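Local coordinates for protein type II restriction enzyme AgeI (Thalassobius gelatinovorus, PDB 5DWA) that cuts double-stranded DNA as a type II restriction endonuclease, recognising the sequence 5'-ACCGGT-3' and cleaving after its first adenine, at residues Q49-A54 with E97-E102; G164-V169 with L190-S195; T196-S201 with C237-L242; T244-A249 with I257-F262. All coordinates share one frame; numbering follows the deposited sequence.

Contact 1 (Q49-A54 with E97-E102)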
# COMPACT_ATOMS: atom_id res chain seq x y z
N GLN A 49 -12.20 15.60 -13.55
CA GLN A 49 -13.20 16.52 -14.09
C GLN A 49 -14.57 15.87 -14.13
O GLN A 49 -15.58 16.52 -13.84
CB GLN A 49 -12.79 17.03 -15.48
CG GLN A 49 -11.54 17.91 -15.50
CD GLN A 49 -11.60 19.09 -14.53
OE1 GLN A 49 -12.66 19.65 -14.27
NE2 GLN A 49 -10.44 19.47 -14.00
N ALA A 50 -14.63 14.57 -14.44
CA ALA A 50 -15.91 13.88 -14.42
C ALA A 50 -16.52 13.85 -13.02
O ALA A 50 -17.74 13.90 -12.85
CB ALA A 50 -15.76 12.47 -14.95
N PHE A 51 -15.68 13.78 -11.99
CA PHE A 51 -16.19 13.78 -10.63
C PHE A 51 -16.80 15.13 -10.27
O PHE A 51 -17.85 15.21 -9.64
CB PHE A 51 -15.09 13.40 -9.64
CG PHE A 51 -15.56 13.30 -8.21
CD1 PHE A 51 -16.60 12.44 -7.87
CD2 PHE A 51 -14.96 14.05 -7.21
CE1 PHE A 51 -17.04 12.34 -6.56
CE2 PHE A 51 -15.39 13.95 -5.89
CZ PHE A 51 -16.43 13.09 -5.56
N VAL A 52 -16.12 16.21 -10.65
CA VAL A 52 -16.62 17.55 -10.40
C VAL A 52 -17.95 17.75 -11.15
O VAL A 52 -18.91 18.29 -10.60
CB VAL A 52 -15.61 18.61 -10.84
CG1 VAL A 52 -16.20 20.01 -10.75
CG2 VAL A 52 -14.36 18.52 -9.97
N MET A 53 -17.99 17.26 -12.38
CA MET A 53 -19.22 17.29 -13.17
C MET A 53 -20.32 16.46 -12.53
O MET A 53 -21.45 16.92 -12.37
CB MET A 53 -18.94 16.81 -14.60
CG MET A 53 -20.14 16.82 -15.54
SD MET A 53 -20.99 15.24 -15.53
CE MET A 53 -22.17 15.52 -16.86
N ALA A 54 -19.99 15.23 -12.14
CA ALA A 54 -21.02 14.32 -11.61
C ALA A 54 -21.64 14.83 -10.32
O ALA A 54 -22.83 14.65 -10.09
CB ALA A 54 -20.43 12.92 -11.39
N GLU A 97 -6.92 14.30 -6.24
CA GLU A 97 -6.17 15.56 -6.09
C GLU A 97 -6.64 16.62 -7.09
O GLU A 97 -6.89 17.76 -6.72
CB GLU A 97 -4.68 15.33 -6.28
CG GLU A 97 -4.09 14.30 -5.32
CD GLU A 97 -2.63 14.08 -5.62
OE1 GLU A 97 -1.83 15.01 -5.37
OE2 GLU A 97 -2.28 13.01 -6.14
N VAL A 98 -6.74 16.23 -8.37
CA VAL A 98 -7.24 17.14 -9.41
C VAL A 98 -8.61 17.70 -9.03
O VAL A 98 -8.85 18.89 -9.13
CB VAL A 98 -7.35 16.43 -10.78
CG1 VAL A 98 -8.15 17.29 -11.78
CG2 VAL A 98 -5.97 16.14 -11.33
N ALA A 99 -9.50 16.82 -8.58
CA ALA A 99 -10.85 17.22 -8.23
C ALA A 99 -10.88 18.17 -7.02
O ALA A 99 -11.65 19.13 -7.02
CB ALA A 99 -11.71 16.00 -7.96
N LEU A 100 -10.07 17.91 -6.00
CA LEU A 100 -10.01 18.78 -4.83
C LEU A 100 -9.60 20.20 -5.22
O LEU A 100 -10.21 21.18 -4.77
CB LEU A 100 -9.04 18.24 -3.78
CG LEU A 100 -9.55 17.07 -2.95
CD1 LEU A 100 -8.39 16.50 -2.14
CD2 LEU A 100 -10.68 17.52 -2.04
N VAL A 101 -8.57 20.31 -6.06
CA VAL A 101 -8.05 21.60 -6.49
C VAL A 101 -9.09 22.33 -7.34
O VAL A 101 -9.35 23.53 -7.13
CB VAL A 101 -6.75 21.44 -7.28
CG1 VAL A 101 -6.32 22.77 -7.90
CG2 VAL A 101 -5.65 20.90 -6.38
N GLU A 102 -9.69 21.61 -8.29
CA GLU A 102 -10.69 22.19 -9.18
C GLU A 102 -11.91 22.71 -8.42
O GLU A 102 -12.42 23.80 -8.70
CB GLU A 102 -11.13 21.15 -10.22
CG GLU A 102 -12.15 21.66 -11.24
CD GLU A 102 -11.54 22.58 -12.27
OE1 GLU A 102 -10.42 22.29 -12.75
OE2 GLU A 102 -12.17 23.60 -12.59
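F51 and V52 press against A99 where helices 43-57 and 84-109 cross, and the small A99 side chain is consistent with the close approach. The axes of the two segments come within 8.8 Å at a signed angle of -51°, with V52 and A99 facing each other. On the tight side the F51 ring turns its edge to the methyl of A99, CD2 lying 3.9 Å from CB in the plane of the ring. V52 CG2 fills the next position, over A99 CB and against E102 CG at 4.0 Å. This is helix-on-helix packing within the helical layer beside the central sheet of a PD-(D/E)XK nuclease, and F51 reaches further inward to W67 and F262. Toward solvent the contact turns polar and looser. Q49, bent at chi2, crosses E102 at about a right angle, and its NE2 donates to E102 OE1 at 3.1 Å. The N-H points fairly straight (156°), but it meets the oxygen from above the carboxylate plane, with amide and carboxylate 80° apart. A leucine in place of Q49 would probably leave the E102 carboxylate without this donor and free to swing toward solvent. V98 CG1 backs the amide, 3.9 Å from Q49 NE2.

Contact 2 (G164-V169 with L190-S195)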
# COMPACT_ATOMS: atom_id res chain seq x y z
N GLY A 164 -0.65 21.18 4.23
CA GLY A 164 -0.87 20.28 3.12
C GLY A 164 -2.01 19.34 3.39
O GLY A 164 -2.49 19.20 4.52
N ILE A 165 -2.49 18.73 2.31
CA ILE A 165 -3.58 17.75 2.33
C ILE A 165 -3.07 16.35 1.99
O ILE A 165 -2.35 16.18 1.00
CB ILE A 165 -4.70 18.14 1.34
CG1 ILE A 165 -5.20 19.56 1.62
CG2 ILE A 165 -5.84 17.13 1.40
CD1 ILE A 165 -6.27 20.02 0.65
N HIS A 166 -3.41 15.37 2.83
CA HIS A 166 -3.26 13.96 2.52
C HIS A 166 -4.57 13.52 1.90
O HIS A 166 -5.58 13.44 2.60
CB HIS A 166 -2.95 13.19 3.80
CG HIS A 166 -1.79 13.77 4.54
ND1 HIS A 166 -0.51 13.32 4.35
CD2 HIS A 166 -1.71 14.80 5.41
CE1 HIS A 166 0.32 14.04 5.10
NE2 HIS A 166 -0.39 14.95 5.74
N ALA A 167 -4.55 13.30 0.59
CA ALA A 167 -5.76 13.01 -0.16
C ALA A 167 -5.82 11.52 -0.44
O ALA A 167 -4.87 10.96 -0.99
CB ALA A 167 -5.79 13.80 -1.46
N LYS A 168 -6.89 10.87 -0.01
CA LYS A 168 -7.02 9.44 -0.21
C LYS A 168 -8.43 9.12 -0.62
O LYS A 168 -9.37 9.47 0.08
CB LYS A 168 -6.67 8.64 1.05
CG LYS A 168 -5.45 9.13 1.80
CD LYS A 168 -4.94 8.07 2.75
CE LYS A 168 -4.13 7.01 2.02
NZ LYS A 168 -2.83 7.54 1.52
N VAL A 169 -8.60 8.44 -1.74
CA VAL A 169 -9.92 7.94 -2.09
C VAL A 169 -10.40 6.97 -1.01
O VAL A 169 -11.53 7.05 -0.55
CB VAL A 169 -9.91 7.23 -3.44
CG1 VAL A 169 -11.20 6.43 -3.64
CG2 VAL A 169 -9.69 8.24 -4.56
N LEU A 190 2.48 23.35 10.66
CA LEU A 190 1.72 23.33 9.42
C LEU A 190 0.37 22.64 9.59
O LEU A 190 0.23 21.72 10.40
CB LEU A 190 2.51 22.62 8.32
CG LEU A 190 3.83 23.27 7.89
CD1 LEU A 190 4.71 22.26 7.18
CD2 LEU A 190 3.56 24.45 6.97
N LEU A 191 -0.63 23.08 8.84
CA LEU A 191 -1.89 22.33 8.77
C LEU A 191 -1.64 21.02 8.04
O LEU A 191 -0.95 21.00 7.01
CB LEU A 191 -2.98 23.14 8.08
CG LEU A 191 -3.53 24.35 8.84
CD1 LEU A 191 -4.58 25.05 8.01
CD2 LEU A 191 -4.10 23.90 10.17
N SER A 192 -2.18 19.94 8.57
CA SER A 192 -2.07 18.63 7.92
C SER A 192 -3.44 17.99 7.88
O SER A 192 -3.89 17.39 8.86
CB SER A 192 -1.07 17.74 8.65
OG SER A 192 -0.96 16.48 8.02
N VAL A 193 -4.12 18.12 6.74
CA VAL A 193 -5.51 17.70 6.63
C VAL A 193 -5.61 16.36 5.92
O VAL A 193 -4.92 16.13 4.93
CB VAL A 193 -6.32 18.77 5.88
CG1 VAL A 193 -7.77 18.35 5.70
CG2 VAL A 193 -6.25 20.11 6.63
N LEU A 194 -6.45 15.47 6.45
CA LEU A 194 -6.82 14.25 5.75
C LEU A 194 -8.14 14.48 5.02
O LEU A 194 -9.17 14.70 5.65
CB LEU A 194 -6.96 13.09 6.75
CG LEU A 194 -7.32 11.73 6.14
CD1 LEU A 194 -6.22 11.26 5.21
CD2 LEU A 194 -7.58 10.71 7.25
N SER A 195 -8.08 14.46 3.69
CA SER A 195 -9.28 14.58 2.87
C SER A 195 -9.52 13.25 2.20
O SER A 195 -8.60 12.69 1.60
CB SER A 195 -9.12 15.69 1.83
OG SER A 195 -8.89 16.94 2.47
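This is a parallel beta pairing in the buried heart of the chain, joining G164-K168 to L191-S195 in the middle of the six-stranded mixed sheet. G164, I165, H166 and A167 sit beside S192, V193, L194 and S195 in turn. Five backbone hydrogen bonds hold the ladder, from G164 N to L191 O at one end to K168 N and S195 O at the other; the shortest runs from H166 N to V193 O at 2.7 Å. The two strands and helix 178-187 form a beta-alpha-beta unit, the crossover helix covering the face that carries H166, S192 and L194. There the H166 ring meets S192 edge-on, NE2 lying 2.8 Å from S192 OG in a weak hydrogen bond (127°). S192 OG is put beside the ring by its torsion, anti to the backbone N (chi1 180°), and bonds also to S182, while D178 takes H166 ND1 and fixes the ring from its far end. L194 CD1 rests 3.5 Å from H166 O and 4.1 Å from K168 CG. K168 bends at chi3 and chi4, and its NZ forms a salt bridge with D178. On the I165 face, A167 touches F96 of helix 84-109, and I165 itself touches F269.

Contact 3 (T196-S201 with C237-L242); sequences TLDVKS and CFSYNL. With nucleotides of chain C.
T196 is gripped through its backbone by the end of the neighbouring strand and the residue after it: its N donates to F238 O at 2.9 Å, and its O accepts from Y240 N. Between these bonds T196 pairs with S239 in parallel register, its CG2 4.0 Å from S239 CB. One residue on, L197 CD2 lies against Y240 CB at 3.7 Å. With CG anti to the backbone N (chi1 -171°), N241 brings ND2 to D198 O at 2.9 Å in a nearly straight bond (168°); the acceptor lies in the amide plane, although the donor stands above the carbonyl plane. Here two neighbouring parallel strands of the PD-(D/E)XK sheet run out at their C-terminal ends into loops. Matching ST turns shape both exits, T196 OG1 accepting from D198 N and S239 OG from N241 N. In the next shell T244 OG1 bonds to both D198 OD2 and S239 OG, while N62 ND2 and the backbone N of R243 donate to N241 OD1. Carried outward by this loop, K200 reaches the DNA, where NZ donates to O4 of DT9 of chain C at 2.8 Å and lies 3.1 Å from N7 of DG8 of chain C.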
# COMPACT_ATOMS: atom_id res chain seq x y z
N THR A 196 -10.73 12.72 2.31
CA THR A 196 -10.96 11.39 1.82
C THR A 196 -12.36 11.21 1.27
O THR A 196 -13.29 11.88 1.71
CB THR A 196 -10.68 10.35 2.93
OG1 THR A 196 -10.75 9.03 2.38
CG2 THR A 196 -11.65 10.51 4.13
N LEU A 197 -12.49 10.32 0.30
CA LEU A 197 -13.80 9.88 -0.14
C LEU A 197 -14.29 8.72 0.72
O LEU A 197 -15.45 8.31 0.61
CB LEU A 197 -13.77 9.47 -1.61
CG LEU A 197 -13.44 10.62 -2.57
CD1 LEU A 197 -13.46 10.11 -3.99
CD2 LEU A 197 -14.42 11.76 -2.38
N ASP A 198 -13.40 8.20 1.57
CA ASP A 198 -13.71 7.09 2.49
C ASP A 198 -14.46 5.99 1.75
O ASP A 198 -15.53 5.55 2.18
CB ASP A 198 -14.51 7.59 3.70
CG ASP A 198 -14.64 6.53 4.81
OD1 ASP A 198 -13.82 5.59 4.85
OD2 ASP A 198 -15.54 6.67 5.66
N VAL A 199 -13.91 5.58 0.61
CA VAL A 199 -14.51 4.51 -0.18
C VAL A 199 -14.18 3.14 0.40
O VAL A 199 -13.01 2.80 0.58
CB VAL A 199 -14.04 4.54 -1.64
CG1 VAL A 199 -14.49 3.26 -2.39
CG2 VAL A 199 -14.55 5.78 -2.35
N LYS A 200 -15.22 2.36 0.70
CA LYS A 200 -15.08 0.93 0.94
C LYS A 200 -16.43 0.27 0.89
O LYS A 200 -17.30 0.54 1.72
CB LYS A 200 -14.42 0.61 2.28
CG LYS A 200 -14.26 -0.90 2.56
CD LYS A 200 -13.37 -1.60 1.53
CE LYS A 200 -13.11 -3.06 1.92
NZ LYS A 200 -12.19 -3.75 0.95
N SER A 201 -16.61 -0.60 -0.10
CA SER A 201 -17.78 -1.47 -0.12
C SER A 201 -17.28 -2.90 -0.27
O SER A 201 -16.25 -3.14 -0.89
CB SER A 201 -18.73 -1.11 -1.26
OG SER A 201 -18.30 -1.66 -2.49
N CYS A 237 -10.02 15.89 9.62
CA CYS A 237 -10.35 14.96 8.55
C CYS A 237 -11.68 15.37 7.93
O CYS A 237 -12.65 15.66 8.64
CB CYS A 237 -10.42 13.53 9.08
SG CYS A 237 -11.04 12.29 7.89
N PHE A 238 -11.70 15.41 6.60
CA PHE A 238 -12.91 15.72 5.86
C PHE A 238 -13.25 14.55 4.97
O PHE A 238 -12.44 14.17 4.14
CB PHE A 238 -12.73 17.01 5.06
CG PHE A 238 -12.52 18.21 5.92
CD1 PHE A 238 -11.26 18.52 6.40
CD2 PHE A 238 -13.59 19.00 6.30
CE1 PHE A 238 -11.06 19.62 7.21
CE2 PHE A 238 -13.41 20.09 7.12
CZ PHE A 238 -12.14 20.40 7.58
N SER A 239 -14.42 13.97 5.19
CA SER A 239 -14.87 12.85 4.38
C SER A 239 -16.02 13.28 3.49
O SER A 239 -16.87 14.06 3.91
CB SER A 239 -15.30 11.68 5.26
OG SER A 239 -15.90 10.67 4.45
N TYR A 240 -16.03 12.75 2.28
CA TYR A 240 -17.10 13.05 1.34
C TYR A 240 -17.93 11.81 1.08
O TYR A 240 -18.62 11.70 0.06
CB TYR A 240 -16.53 13.64 0.05
CG TYR A 240 -15.75 14.89 0.34
CD1 TYR A 240 -14.36 14.86 0.47
CD2 TYR A 240 -16.40 16.10 0.56
CE1 TYR A 240 -13.64 16.01 0.77
CE2 TYR A 240 -15.68 17.25 0.87
CZ TYR A 240 -14.30 17.20 0.97
OH TYR A 240 -13.59 18.33 1.28
N ASN A 241 -17.85 10.87 2.01
CA ASN A 241 -18.81 9.77 2.05
C ASN A 241 -19.90 10.17 3.02
O ASN A 241 -19.64 10.27 4.22
CB ASN A 241 -18.13 8.47 2.49
CG ASN A 241 -19.04 7.26 2.35
OD1 ASN A 241 -20.26 7.38 2.40
ND2 ASN A 241 -18.43 6.09 2.16
N LEU A 242 -21.12 10.39 2.52
CA LEU A 242 -22.21 10.81 3.40
C LEU A 242 -22.52 9.78 4.50
O LEU A 242 -23.19 10.12 5.48
CB LEU A 242 -23.47 11.08 2.58
CG LEU A 242 -23.33 12.16 1.51
CD1 LEU A 242 -24.67 12.42 0.81
CD2 LEU A 242 -22.76 13.44 2.11
P DT C 9 -13.09 -10.73 -5.21
OP1 DT C 9 -13.02 -11.69 -6.32
OP2 DT C 9 -14.39 -10.39 -4.58
O5' DT C 9 -12.09 -11.23 -4.08
C5' DT C 9 -10.74 -11.42 -4.39
C4' DT C 9 -9.94 -11.59 -3.13
O4' DT C 9 -10.06 -10.41 -2.33
C3' DT C 9 -10.37 -12.74 -2.23
O3' DT C 9 -9.35 -13.71 -2.24
C2' DT C 9 -10.57 -12.09 -0.83
C1' DT C 9 -9.84 -10.77 -1.00
N1 DT C 9 -10.34 -9.64 -0.18
C2 DT C 9 -9.50 -9.05 0.72
O2 DT C 9 -8.37 -9.46 0.94
N3 DT C 9 -10.02 -7.96 1.36
C4 DT C 9 -11.28 -7.41 1.17
O4 DT C 9 -11.66 -6.42 1.79
C5 DT C 9 -12.11 -8.07 0.20
C7 DT C 9 -13.49 -7.56 -0.08
C6 DT C 9 -11.60 -9.13 -0.43
P DG C 8 -13.26 -3.67 -4.99
OP1 DG C 8 -13.77 -3.12 -6.27
OP2 DG C 8 -13.94 -3.30 -3.73
O5' DG C 8 -13.25 -5.25 -5.15
C5' DG C 8 -12.58 -5.81 -6.28
C4' DG C 8 -11.87 -7.09 -5.91
O4' DG C 8 -10.76 -6.82 -5.01
C3' DG C 8 -12.74 -8.12 -5.21
O3' DG C 8 -12.38 -9.39 -5.73
C2' DG C 8 -12.38 -7.94 -3.72
C1' DG C 8 -10.92 -7.54 -3.78
N9 DG C 8 -10.48 -6.63 -2.73
C8 DG C 8 -11.13 -5.52 -2.26
N7 DG C 8 -10.44 -4.86 -1.35
C5 DG C 8 -9.25 -5.56 -1.27
C6 DG C 8 -8.12 -5.32 -0.46
O6 DG C 8 -7.93 -4.39 0.33
N1 DG C 8 -7.12 -6.28 -0.66
C2 DG C 8 -7.21 -7.34 -1.54
N2 DG C 8 -6.15 -8.17 -1.61
N3 DG C 8 -8.27 -7.57 -2.29
C4 DG C 8 -9.25 -6.65 -2.10

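Contact 4 (T244-A249 with I257-F262)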
# COMPACT_ATOMS: atom_id res chain seq x y z
N THR A 244 -20.10 8.30 6.31
CA THR A 244 -19.10 8.45 7.35
C THR A 244 -19.75 9.09 8.57
O THR A 244 -20.48 10.07 8.44
CB THR A 244 -17.91 9.32 6.89
OG1 THR A 244 -17.32 8.76 5.71
CG2 THR A 244 -16.87 9.43 8.00
N SER A 245 -19.51 8.52 9.75
CA SER A 245 -20.01 9.12 10.97
C SER A 245 -19.08 10.25 11.40
O SER A 245 -17.88 10.04 11.56
CB SER A 245 -20.13 8.09 12.09
OG SER A 245 -21.09 7.10 11.75
N PRO A 246 -19.64 11.45 11.58
CA PRO A 246 -18.81 12.55 12.07
C PRO A 246 -18.39 12.34 13.51
O PRO A 246 -18.99 11.55 14.24
CB PRO A 246 -19.72 13.77 11.93
CG PRO A 246 -21.11 13.21 11.93
CD PRO A 246 -21.00 11.89 11.25
N SER A 247 -17.35 13.05 13.92
CA SER A 247 -16.92 13.05 15.30
C SER A 247 -18.00 13.64 16.20
O SER A 247 -18.77 14.49 15.77
CB SER A 247 -15.62 13.84 15.45
OG SER A 247 -14.56 13.20 14.79
N ASN A 248 -18.04 13.18 17.45
CA ASN A 248 -18.83 13.86 18.47
C ASN A 248 -18.27 15.26 18.72
O ASN A 248 -17.21 15.62 18.18
CB ASN A 248 -18.85 13.05 19.77
CG ASN A 248 -19.56 11.72 19.62
OD1 ASN A 248 -20.50 11.59 18.85
ND2 ASN A 248 -19.10 10.72 20.37
N ALA A 249 -18.96 16.04 19.54
CA ALA A 249 -18.55 17.42 19.81
C ALA A 249 -17.14 17.51 20.39
O ALA A 249 -16.41 18.46 20.14
CB ALA A 249 -19.55 18.10 20.74
N ILE A 257 -13.39 14.45 12.70
CA ILE A 257 -13.82 14.01 11.38
C ILE A 257 -15.09 14.78 11.01
O ILE A 257 -16.08 14.76 11.75
CB ILE A 257 -14.10 12.49 11.35
CG1 ILE A 257 -12.81 11.70 11.53
CG2 ILE A 257 -14.78 12.09 10.05
CD1 ILE A 257 -13.03 10.29 12.05
N TYR A 258 -15.02 15.49 9.88
CA TYR A 258 -16.15 16.22 9.32
C TYR A 258 -16.66 15.53 8.06
O TYR A 258 -15.89 14.88 7.35
CB TYR A 258 -15.76 17.67 9.00
CG TYR A 258 -15.27 18.44 10.20
CD1 TYR A 258 -16.17 18.99 11.11
CD2 TYR A 258 -13.91 18.60 10.44
CE1 TYR A 258 -15.72 19.69 12.22
CE2 TYR A 258 -13.46 19.30 11.54
CZ TYR A 258 -14.37 19.83 12.43
OH TYR A 258 -13.91 20.53 13.53
N VAL A 259 -17.95 15.67 7.78
CA VAL A 259 -18.58 14.95 6.68
C VAL A 259 -19.44 15.91 5.87
O VAL A 259 -20.23 16.67 6.43
CB VAL A 259 -19.45 13.78 7.19
CG1 VAL A 259 -20.07 13.01 6.03
CG2 VAL A 259 -18.64 12.83 8.07
N SER A 260 -19.30 15.87 4.54
CA SER A 260 -20.10 16.75 3.69
C SER A 260 -20.24 16.21 2.29
O SER A 260 -19.56 15.27 1.90
CB SER A 260 -19.50 18.15 3.64
OG SER A 260 -18.38 18.21 2.76
N GLY A 261 -21.14 16.84 1.53
CA GLY A 261 -21.20 16.63 0.10
C GLY A 261 -20.00 17.32 -0.54
O GLY A 261 -19.24 18.01 0.15
N PHE A 262 -19.82 17.14 -1.84
CA PHE A 262 -18.62 17.64 -2.49
C PHE A 262 -18.88 18.92 -3.26
O PHE A 262 -18.14 19.90 -3.13
CB PHE A 262 -18.04 16.57 -3.42
CG PHE A 262 -16.69 16.90 -3.97
CD1 PHE A 262 -15.56 16.80 -3.17
CD2 PHE A 262 -16.54 17.29 -5.29
CE1 PHE A 262 -14.31 17.09 -3.67
CE2 PHE A 262 -15.28 17.59 -5.80
CZ PHE A 262 -14.17 17.49 -4.99
O HOH W 1 -17.62 16.78 13.68
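S247 and I257 join the loop that follows strand 236-239 to the start of strand 257-259, the edge strand of the six-stranded mixed sheet within this chain. Two bonds tie these residues. S247 N donates to I257 O at 3.0 Å, in the carbonyl plane and on a lone pair, and I257 N donates back to the serine hydroxyl. Followed outward, the S247 side chain begins at CB, which lies 3.6 Å from I257 N and close to I257 O. Its OG, placed beside the backbone N and anti to the carbonyl carbon (chi1 -66°), comes within 2.7 Å of I257 N in an almost straight bond (173°). The same oxygen skirts I257 CB at 3.5 Å and bonds to E229 of helix 223-230, so one hydroxyl links loop, strand and helix. An alanine here would probably leave I257 N and the E229 carboxylate each without this partner, and the start of the strand less firmly held. Earlier in the loop, T244 and P246 lie against V259: T244 CB is 3.8 Å from V259 CG2, and P246, whose side chain crosses that of V259 at about a right angle, brings CD to 4.1 Å from V259 CG2. I257 CG2 meets T244 CG2, their side chains nearly perpendicular. A water donates to I257 O at 3.2 Å and, weakly, to S247 O.

Overall arrangement
The four contacts build outward from one sheet. Contact 2 supplies its middle and passes into contact 3, where L194 O and F238 N lie 2.8 Å apart; contact 3 meets the edge strand of contact 4, with C237 O and Y258 N 2.7 Å apart. Contact 1 lies over one face: L100 CD1 packs on A167 CB at 3.8 Å, and F51 CE2 reaches F262 CD2 of contact 4 at 3.6 Å. Contacts 2 and 4 do not touch, their nearest atoms being about 7 Å apart. Contact 3 hydrogen-bonds a DNA base; V169 of contact 2 packs on a phosphate; the nearest atoms of contacts 1 and 4 stay about 6 Å and 12 Å from the DNA.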